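Local coordinates for protein caspase-3 (Porites astreoides, PDB 6WI4) that probably acts as an apoptotic caspase, a cysteine protease that cuts protein substrates after aspartate residues, at residues A[41-46]-A[168-173]; A[45-50]-A[124-129]; A[150-153]-A[158-161]; A[179-182]-A[188-191]. All blocks are in the same frame, centred on the assembly; numbering follows the deposited sequence.

Interaction 1: A[41-46]-A[168-173]; sequences DALAKL and WFIQSL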
# COMPACT_ATOMS: atom_id res chain seq x y z
N ASP A 41 -10.21 7.51 -0.60
CA ASP A 41 -11.33 7.39 -1.53
C ASP A 41 -10.87 6.86 -2.88
O ASP A 41 -11.58 6.06 -3.51
CB ASP A 41 -12.03 8.74 -1.67
CG ASP A 41 -12.74 9.18 -0.41
OD1 ASP A 41 -12.88 8.37 0.54
OD2 ASP A 41 -13.18 10.35 -0.37
N ALA A 42 -9.69 7.28 -3.35
CA ALA A 42 -9.19 6.79 -4.62
C ALA A 42 -8.88 5.29 -4.56
O ALA A 42 -9.19 4.55 -5.50
CB ALA A 42 -7.94 7.57 -5.04
N LEU A 43 -8.26 4.83 -3.48
CA LEU A 43 -7.97 3.40 -3.37
C LEU A 43 -9.24 2.58 -3.26
O LEU A 43 -9.31 1.48 -3.81
CB LEU A 43 -7.10 3.12 -2.14
CG LEU A 43 -5.62 3.43 -2.28
CD1 LEU A 43 -4.93 3.00 -0.99
CD2 LEU A 43 -5.00 2.71 -3.48
N ALA A 44 -10.23 3.09 -2.53
CA ALA A 44 -11.48 2.35 -2.39
C ALA A 44 -12.16 2.19 -3.75
O ALA A 44 -12.62 1.10 -4.10
CB ALA A 44 -12.40 3.05 -1.40
N LYS A 45 -12.17 3.26 -4.54
CA LYS A 45 -12.75 3.21 -5.88
C LYS A 45 -11.98 2.23 -6.76
O LYS A 45 -12.58 1.40 -7.47
CB LYS A 45 -12.75 4.62 -6.48
CG LYS A 45 -13.31 4.72 -7.88
CD LYS A 45 -13.30 6.16 -8.39
CE LYS A 45 -13.69 6.21 -9.86
NZ LYS A 45 -13.70 7.60 -10.39
N LEU A 46 -10.65 2.26 -6.69
CA LEU A 46 -9.82 1.38 -7.50
C LEU A 46 -10.01 -0.08 -7.11
O LEU A 46 -10.22 -0.95 -7.97
CB LEU A 46 -8.36 1.78 -7.37
CG LEU A 46 -7.38 0.80 -8.01
CD1 LEU A 46 -7.60 0.71 -9.52
CD2 LEU A 46 -5.94 1.17 -7.69
N TRP A 168 1.72 11.54 -3.80
CA TRP A 168 2.29 11.29 -5.11
C TRP A 168 2.13 9.83 -5.50
O TRP A 168 1.73 9.51 -6.62
CB TRP A 168 3.78 11.63 -5.10
CG TRP A 168 4.08 13.07 -4.87
CD1 TRP A 168 3.19 14.09 -4.73
CD2 TRP A 168 5.38 13.64 -4.75
NE1 TRP A 168 3.87 15.28 -4.53
CE2 TRP A 168 5.22 15.02 -4.54
CE3 TRP A 168 6.68 13.12 -4.81
CZ2 TRP A 168 6.30 15.89 -4.39
CZ3 TRP A 168 7.75 13.97 -4.65
CH2 TRP A 168 7.56 15.34 -4.45
N PHE A 169 2.44 8.92 -4.58
CA PHE A 169 2.38 7.49 -4.89
C PHE A 169 0.95 7.04 -5.18
O PHE A 169 0.70 6.38 -6.19
CB PHE A 169 2.99 6.71 -3.74
CG PHE A 169 2.93 5.22 -3.88
CD1 PHE A 169 3.58 4.57 -4.92
CD2 PHE A 169 2.26 4.46 -2.94
CE1 PHE A 169 3.55 3.20 -5.03
CE2 PHE A 169 2.21 3.08 -3.03
CZ PHE A 169 2.86 2.45 -4.08
N ILE A 170 0.00 7.35 -4.29
CA ILE A 170 -1.35 6.83 -4.49
C ILE A 170 -2.02 7.51 -5.69
O ILE A 170 -2.73 6.85 -6.45
CB ILE A 170 -2.19 6.96 -3.21
CG1 ILE A 170 -1.57 6.15 -2.07
CG2 ILE A 170 -3.63 6.50 -3.46
CD1 ILE A 170 -1.49 4.63 -2.34
N GLN A 171 -1.79 8.82 -5.88
CA GLN A 171 -2.25 9.50 -7.10
C GLN A 171 -1.76 8.77 -8.34
O GLN A 171 -2.51 8.56 -9.30
CB GLN A 171 -1.74 10.95 -7.15
CG GLN A 171 -2.46 12.01 -6.32
CD GLN A 171 -1.97 13.43 -6.64
OE1 GLN A 171 -2.37 14.03 -7.65
NE2 GLN A 171 -1.09 13.98 -5.79
N SER A 172 -0.47 8.43 -8.35
CA SER A 172 0.12 7.80 -9.52
C SER A 172 -0.36 6.36 -9.67
O SER A 172 -0.61 5.90 -10.79
CB SER A 172 1.65 7.82 -9.41
OG SER A 172 2.14 9.16 -9.38
N LEU A 173 -0.50 5.65 -8.56
CA LEU A 173 -0.97 4.27 -8.62
C LEU A 173 -2.38 4.20 -9.19
O LEU A 173 -2.65 3.37 -10.07
CB LEU A 173 -0.90 3.64 -7.23
CG LEU A 173 -1.07 2.12 -7.20
CD1 LEU A 173 -0.08 1.49 -6.24
CD2 LEU A 173 -2.50 1.77 -6.84

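Interaction 2: A[45-50]-A[124-129]; sequences KLFRAL and MFFFQA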
# COMPACT_ATOMS: atom_id res chain seq x y z
N LYS A 45 -12.17 3.26 -4.54
CA LYS A 45 -12.75 3.21 -5.88
C LYS A 45 -11.98 2.23 -6.76
O LYS A 45 -12.58 1.40 -7.47
CB LYS A 45 -12.75 4.62 -6.48
CG LYS A 45 -13.31 4.72 -7.88
CD LYS A 45 -13.30 6.16 -8.39
CE LYS A 45 -13.69 6.21 -9.86
NZ LYS A 45 -13.70 7.60 -10.39
N LEU A 46 -10.65 2.26 -6.69
CA LEU A 46 -9.82 1.38 -7.50
C LEU A 46 -10.01 -0.08 -7.11
O LEU A 46 -10.22 -0.95 -7.97
CB LEU A 46 -8.36 1.78 -7.37
CG LEU A 46 -7.38 0.80 -8.01
CD1 LEU A 46 -7.60 0.71 -9.52
CD2 LEU A 46 -5.94 1.17 -7.69
N PHE A 47 -9.93 -0.39 -5.81
CA PHE A 47 -10.02 -1.78 -5.39
C PHE A 47 -11.41 -2.36 -5.66
O PHE A 47 -11.53 -3.54 -5.99
CB PHE A 47 -9.65 -1.91 -3.91
CG PHE A 47 -8.20 -1.59 -3.61
CD1 PHE A 47 -7.22 -1.68 -4.58
CD2 PHE A 47 -7.84 -1.20 -2.32
CE1 PHE A 47 -5.89 -1.38 -4.29
CE2 PHE A 47 -6.52 -0.91 -2.02
CZ PHE A 47 -5.54 -1.01 -3.00
N ARG A 48 -12.47 -1.54 -5.56
CA ARG A 48 -13.79 -2.01 -5.99
C ARG A 48 -13.81 -2.33 -7.48
O ARG A 48 -14.39 -3.34 -7.90
CB ARG A 48 -14.86 -0.96 -5.65
CG ARG A 48 -15.16 -0.88 -4.17
CD ARG A 48 -16.41 -0.04 -3.86
NE ARG A 48 -16.30 1.34 -4.34
CZ ARG A 48 -15.94 2.38 -3.59
NH1 ARG A 48 -15.63 2.19 -2.31
NH2 ARG A 48 -15.87 3.60 -4.12
N ALA A 49 -13.20 -1.46 -8.29
CA ALA A 49 -13.16 -1.69 -9.73
C ALA A 49 -12.35 -2.92 -10.10
O ALA A 49 -12.60 -3.54 -11.14
CB ALA A 49 -12.60 -0.46 -10.43
N LEU A 50 -11.36 -3.30 -9.27
CA LEU A 50 -10.62 -4.53 -9.49
C LEU A 50 -11.36 -5.75 -8.94
O LEU A 50 -10.80 -6.86 -8.96
CB LEU A 50 -9.23 -4.42 -8.84
CG LEU A 50 -8.35 -3.29 -9.35
CD1 LEU A 50 -7.06 -3.25 -8.53
CD2 LEU A 50 -8.04 -3.47 -10.82
N MET A 124 -1.05 -8.83 -1.61
CA MET A 124 -0.54 -7.52 -2.03
C MET A 124 -0.62 -6.55 -0.87
O MET A 124 -1.68 -6.39 -0.26
CB MET A 124 -1.35 -6.99 -3.20
CG MET A 124 -1.27 -7.84 -4.46
SD MET A 124 -2.56 -7.41 -5.63
CE MET A 124 -3.79 -8.64 -5.20
N PHE A 125 0.49 -5.87 -0.59
CA PHE A 125 0.53 -4.84 0.44
C PHE A 125 0.94 -3.52 -0.19
O PHE A 125 1.92 -3.47 -0.95
CB PHE A 125 1.52 -5.24 1.54
CG PHE A 125 1.02 -6.35 2.39
CD1 PHE A 125 0.99 -7.65 1.91
CD2 PHE A 125 0.54 -6.10 3.67
CE1 PHE A 125 0.51 -8.68 2.70
CE2 PHE A 125 0.05 -7.13 4.44
CZ PHE A 125 0.04 -8.42 3.96
N PHE A 126 0.18 -2.46 0.08
CA PHE A 126 0.47 -1.12 -0.42
C PHE A 126 0.70 -0.19 0.76
O PHE A 126 -0.13 -0.14 1.67
CB PHE A 126 -0.67 -0.58 -1.28
CG PHE A 126 -1.01 -1.44 -2.46
CD1 PHE A 126 -1.91 -2.49 -2.34
CD2 PHE A 126 -0.47 -1.17 -3.71
CE1 PHE A 126 -2.24 -3.28 -3.43
CE2 PHE A 126 -0.79 -1.96 -4.81
CZ PHE A 126 -1.68 -3.01 -4.67
N PHE A 127 1.78 0.58 0.72
CA PHE A 127 2.14 1.47 1.82
C PHE A 127 2.31 2.88 1.31
O PHE A 127 3.14 3.13 0.42
CB PHE A 127 3.45 1.03 2.48
CG PHE A 127 3.43 -0.35 3.04
CD1 PHE A 127 2.90 -0.59 4.29
CD2 PHE A 127 3.94 -1.41 2.32
CE1 PHE A 127 2.87 -1.88 4.81
CE2 PHE A 127 3.93 -2.70 2.85
CZ PHE A 127 3.40 -2.93 4.09
N GLN A 128 1.57 3.83 1.90
CA GLN A 128 1.88 5.25 1.77
C GLN A 128 2.26 5.72 3.17
O GLN A 128 1.39 5.88 4.03
CB GLN A 128 0.70 6.04 1.20
CG GLN A 128 0.87 7.56 1.30
CD GLN A 128 2.14 8.05 0.62
OE1 GLN A 128 2.49 7.63 -0.49
NE2 GLN A 128 2.85 8.97 1.29
N ALA A 129 3.56 5.92 3.39
CA ALA A 129 4.13 6.26 4.69
C ALA A 129 5.59 6.59 4.49
O ALA A 129 6.24 6.12 3.55
CB ALA A 129 3.98 5.10 5.69

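Interaction 3: A[150-153]-A[158-161]; sequences AYST and YSWR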
# COMPACT_ATOMS: atom_id res chain seq x y z
N ALA A 150 4.28 -3.00 -2.22
CA ALA A 150 4.42 -1.80 -3.04
C ALA A 150 4.59 -0.61 -2.11
O ALA A 150 3.63 -0.17 -1.46
CB ALA A 150 3.21 -1.64 -3.95
N TYR A 151 5.81 -0.09 -2.03
CA TYR A 151 6.17 0.99 -1.13
C TYR A 151 6.19 2.33 -1.85
O TYR A 151 6.69 2.43 -2.97
CB TYR A 151 7.57 0.74 -0.56
CG TYR A 151 7.66 -0.29 0.53
CD1 TYR A 151 7.48 0.07 1.86
CD2 TYR A 151 7.98 -1.60 0.24
CE1 TYR A 151 7.61 -0.86 2.88
CE2 TYR A 151 8.11 -2.55 1.25
CZ TYR A 151 7.92 -2.16 2.56
OH TYR A 151 8.04 -3.08 3.58
N SER A 152 5.71 3.38 -1.17
CA SER A 152 5.65 4.70 -1.80
C SER A 152 7.04 5.31 -2.03
O SER A 152 7.18 6.14 -2.94
CB SER A 152 4.80 5.65 -0.95
OG SER A 152 5.39 5.96 0.31
N THR A 153 8.04 4.95 -1.24
CA THR A 153 9.35 5.61 -1.32
C THR A 153 10.44 4.54 -1.16
O THR A 153 10.21 3.36 -1.43
CB THR A 153 9.42 6.79 -0.32
OG1 THR A 153 10.60 7.56 -0.60
CG2 THR A 153 9.45 6.33 1.15
N TYR A 158 11.83 10.16 3.39
CA TYR A 158 10.46 10.67 3.45
C TYR A 158 9.66 10.23 2.22
O TYR A 158 10.22 9.91 1.16
CB TYR A 158 10.46 12.20 3.48
CG TYR A 158 10.97 12.86 4.74
CD1 TYR A 158 10.39 12.61 5.97
CD2 TYR A 158 12.00 13.79 4.68
CE1 TYR A 158 10.83 13.25 7.12
CE2 TYR A 158 12.45 14.44 5.81
CZ TYR A 158 11.86 14.16 7.03
OH TYR A 158 12.31 14.81 8.16
N SER A 159 8.34 10.29 2.36
CA SER A 159 7.39 10.14 1.28
C SER A 159 6.50 11.37 1.28
O SER A 159 6.18 11.89 2.35
CB SER A 159 6.56 8.86 1.49
OG SER A 159 5.69 8.61 0.41
N TRP A 160 6.08 11.81 0.11
CA TRP A 160 5.39 13.09 -0.04
C TRP A 160 3.89 12.94 -0.27
O TRP A 160 3.44 12.08 -1.03
CB TRP A 160 6.01 13.88 -1.18
CG TRP A 160 7.32 14.51 -0.84
CD1 TRP A 160 8.57 14.03 -1.15
CD2 TRP A 160 7.52 15.76 -0.18
NE1 TRP A 160 9.54 14.90 -0.70
CE2 TRP A 160 8.92 15.97 -0.09
CE3 TRP A 160 6.66 16.71 0.38
CZ2 TRP A 160 9.47 17.10 0.51
CZ3 TRP A 160 7.22 17.83 0.98
CH2 TRP A 160 8.61 18.01 1.04
N ARG A 161 3.14 13.82 0.37
CA ARG A 161 1.69 13.87 0.29
C ARG A 161 1.27 15.32 0.06
O ARG A 161 1.81 16.22 0.71
CB ARG A 161 1.07 13.35 1.59
CG ARG A 161 -0.41 13.67 1.81
CD ARG A 161 -0.89 13.13 3.17
NE ARG A 161 0.14 13.27 4.18
CZ ARG A 161 0.46 14.41 4.80
NH1 ARG A 161 -0.21 15.53 4.55
NH2 ARG A 161 1.44 14.42 5.69

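Interaction 4: A[179-182]-A[188-191]; sequences ENAE and RMLT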
# COMPACT_ATOMS: atom_id res chain seq x y z
N GLU A 179 -5.52 3.16 -16.09
CA GLU A 179 -5.19 3.14 -17.51
C GLU A 179 -4.81 1.75 -17.98
O GLU A 179 -5.02 1.42 -19.16
CB GLU A 179 -4.06 4.13 -17.78
CG GLU A 179 -3.56 4.12 -19.22
N ASN A 180 -4.26 0.91 -17.10
CA ASN A 180 -3.55 -0.27 -17.56
C ASN A 180 -4.02 -1.60 -16.98
O ASN A 180 -3.63 -2.64 -17.51
CB ASN A 180 -2.05 -0.13 -17.27
CG ASN A 180 -1.42 0.95 -18.12
OD1 ASN A 180 -1.25 0.79 -19.33
ND2 ASN A 180 -1.09 2.08 -17.50
N ALA A 181 -4.84 -1.60 -15.92
CA ALA A 181 -5.10 -2.86 -15.21
C ALA A 181 -5.83 -3.88 -16.07
O ALA A 181 -5.74 -5.08 -15.78
CB ALA A 181 -5.88 -2.59 -13.93
N GLU A 182 -6.52 -3.45 -17.12
CA GLU A 182 -7.18 -4.42 -17.98
C GLU A 182 -6.19 -5.35 -18.67
O GLU A 182 -6.53 -6.49 -18.98
CB GLU A 182 -8.03 -3.71 -19.02
CG GLU A 182 -9.35 -3.25 -18.48
CD GLU A 182 -10.18 -2.62 -19.55
OE1 GLU A 182 -10.14 -3.11 -20.71
OE2 GLU A 182 -10.89 -1.65 -19.25
N ARG A 188 4.74 -4.61 -13.94
CA ARG A 188 4.87 -3.60 -14.98
C ARG A 188 4.13 -2.32 -14.62
O ARG A 188 4.62 -1.21 -14.88
CB ARG A 188 4.36 -4.15 -16.30
CG ARG A 188 5.29 -5.18 -16.89
CD ARG A 188 5.27 -5.16 -18.39
NE ARG A 188 6.23 -6.12 -18.91
CZ ARG A 188 6.42 -6.36 -20.20
NH1 ARG A 188 7.33 -7.25 -20.58
NH2 ARG A 188 5.70 -5.70 -21.11
N MET A 189 2.95 -2.45 -14.01
CA MET A 189 2.22 -1.25 -13.61
C MET A 189 2.97 -0.50 -12.53
O MET A 189 3.07 0.74 -12.57
CB MET A 189 0.81 -1.61 -13.14
CG MET A 189 -0.08 -2.09 -14.26
SD MET A 189 -1.85 -1.98 -13.88
CE MET A 189 -1.97 -3.26 -12.63
N LEU A 190 3.54 -1.21 -11.55
CA LEU A 190 4.28 -0.53 -10.50
C LEU A 190 5.57 0.10 -11.04
O LEU A 190 6.01 1.13 -10.51
CB LEU A 190 4.56 -1.51 -9.35
CG LEU A 190 3.31 -1.86 -8.52
CD1 LEU A 190 3.59 -3.02 -7.57
CD2 LEU A 190 2.81 -0.66 -7.73
N THR A 191 6.16 -0.47 -12.09
CA THR A 191 7.27 0.20 -12.76
C THR A 191 6.83 1.54 -13.35
O THR A 191 7.53 2.55 -13.24
CB THR A 191 7.85 -0.72 -13.83
OG1 THR A 191 8.39 -1.89 -13.20
CG2 THR A 191 8.99 -0.02 -14.60

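Interaction 1: A[41-46]-A[168-173]
Leu43 of helix 36-49 packs against Ile170 of helix 168-180, two helices lying side by side on one face of the central beta sheet of the caspase fold. Segments 41-46 and 168-173 run in nearly the same direction, their axes 28° apart and 10.0 Å at closest approach. That gap is bridged by branched apolar side chains.

The apolar contacts come in two main pairs, each with its side chains crossing at about a right angle. In the first, Leu43 CG lies 3.8 Å from Ile170 CG2, while the methyls Leu43 CD1 and Ile170 CD1 are 4.0 Å apart. Ile170 has CG1 anti to its carbonyl carbon (chi1 -62°), which sets CG2 against Leu43 CG and carries CD1 to the Leu43 methyls. Cutting Leu43 back to an alanine would probably leave both arms of Ile170 without their mate and open a gap between the helices. One turn further on, Leu46 CD2 meets Leu173 CD2 methyl to methyl at 3.6 Å. The other methyl of Leu173 reaches Phe126 of the sheet below and Leu190 of helix 186-197.

No polar bond joins the two segments. Inside 168-173, Ser172 OG donates to Trp168 O at 2.8 Å, and that oxygen also takes the helical bond from Ser172 N, the two donors arriving on opposite faces of the carbonyl plane.

Interaction 2: A[45-50]-A[124-129]
Phe47 and Phe126 make this contact between them, each burying a similar patch of ring against the other. Phe47 points from helix 36-49 down to the sheet, and the far end of its ring, CZ, settles beside the CD1-CE1 bond of Phe126, 4.0 Å from CD1. The ring centroids are 5.6 Å apart and the planes meet obliquely at 41°. The two side chains slide past each other in opposite directions, one descending from the helix and the other rising from the strand. In Phe126 CG is anti to the carbonyl carbon (chi1 -58°), an arrangement that places the CD1 side of its ring within reach of Phe47.

This is helix-on-sheet packing in the alpha/beta core of a caspase, where helix 36-49 packs on one face of the central sheet. Phe47 also rests on Val54, Ile84 and Ser86 of strands 53-58 and 83-88, so its ring spans several strands. Residues alternate along strand 123-128: Phe125 and Phe127 turn to the opposite face, where the ring of Phe127 stacks with Tyr151. Two residues beyond Phe126, Gln128 hydrogen-bonds through NE2 to an acidic side chain of the bound peptide.

Interaction 3: A[150-153]-A[158-161]
Tyr158 joins the contact through its backbone: its carbonyl oxygen takes a hydrogen bond from Thr153 OG1 at 3.0 Å. The hydroxyl comes from above the carbonyl plane, 35° out of it, with a C=O...OG1 angle of 140°. Thr153 holds OG1 anti to its backbone N (chi1 -169°), which brings the hydroxyl up to Tyr158 O and leaves the methyl for the next residue. The Tyr158 side chain points the other way, its ring meeting Tyr135 and packing on an apolar side chain of the bound peptide.

Ser159 follows, and its OG has two hydrogen-bond partners. It lies 2.7 Å from Ser152 OG in a short hydroxyl-to-hydroxyl hydrogen bond, and Gln128 NE2 bonds to the same oxygen. The CB of Ser159 rests against Thr153 CG2 at 3.9 Å. A valine in place of Thr153 is likely to leave Tyr158 O without this donor, and with it the polar tie between the two segments at that point.

Trp160 and Arg161 lie in the strand that pairs antiparallel with the bound peptide. The Trp160 ring stacks on Trp168, and Arg161 forms a salt bridge through NE and NH1 with an acidic side chain of the peptide, consistent with the aspartate-binding S1 pocket of caspases. The buried hydroxyls therefore tie the end of strand 147-151 to strand 156-162, and Ser159 is placed to steady Gln128, consistent with a second-shell role.

Interaction 4: A[179-182]-A[188-191]
Met189 reaches out from helix 186-197 and lays its sulfur against the backbone of Asn180 and Ala181, near the C-terminal end of helix 168-180. The side chain leaves with CG anti to the carbonyl carbon (chi1 -69°) and runs almost straight on to SD, which brings the sulfur to 3.6 Å from Ala181 CA. The bend at chi3 (-69°) then turns the terminal methyl CE alongside Ala181 CB at 4.2 Å. Asn180 packs on the sulfur through its CB, 3.9 Å from Met189 SD. Its amide is turned away from the thioether and bonds through ND2 to Val176 O, one turn back in its own helix, so that the aliphatic base of the asparagine faces the methionine.

The arrangement belongs to two consecutive helices joined by a short connection on one face of the caspase sheet. Met189 also touches Val176 and Phe177 of helix 168-180, as well as Met184 and Phe228. No hydrogen bond spans the two segments. The contact therefore rests on van der Waals fit, with a bulky polarisable sulfur and its methyl following the backbone of 180-181, and the asparagine's polar end is satisfied by its own helix.

In the fold
From the N terminus, helix 36-49 begins both long loops. Interaction 2 closes the shorter, bringing the helix over strand 123-128, and interaction 1 the longer, setting it beside helix 168-180. Interactions 2 and 3 both fall within the span of interaction 1, one after the other; interaction 3 is a short local closure that links the end of strand 147-151 to strand 156-162 at the peptide site. Interaction 4 follows in series, joining helices 168-180 and 186-197. No spans cross. Leu173 joins interactions 1, 2 and 4, Ala150 touches Leu190 between interactions 3 and 4, and Phe169 packs between Gln128 and Ser152, joining helix layer, sheet and binding site.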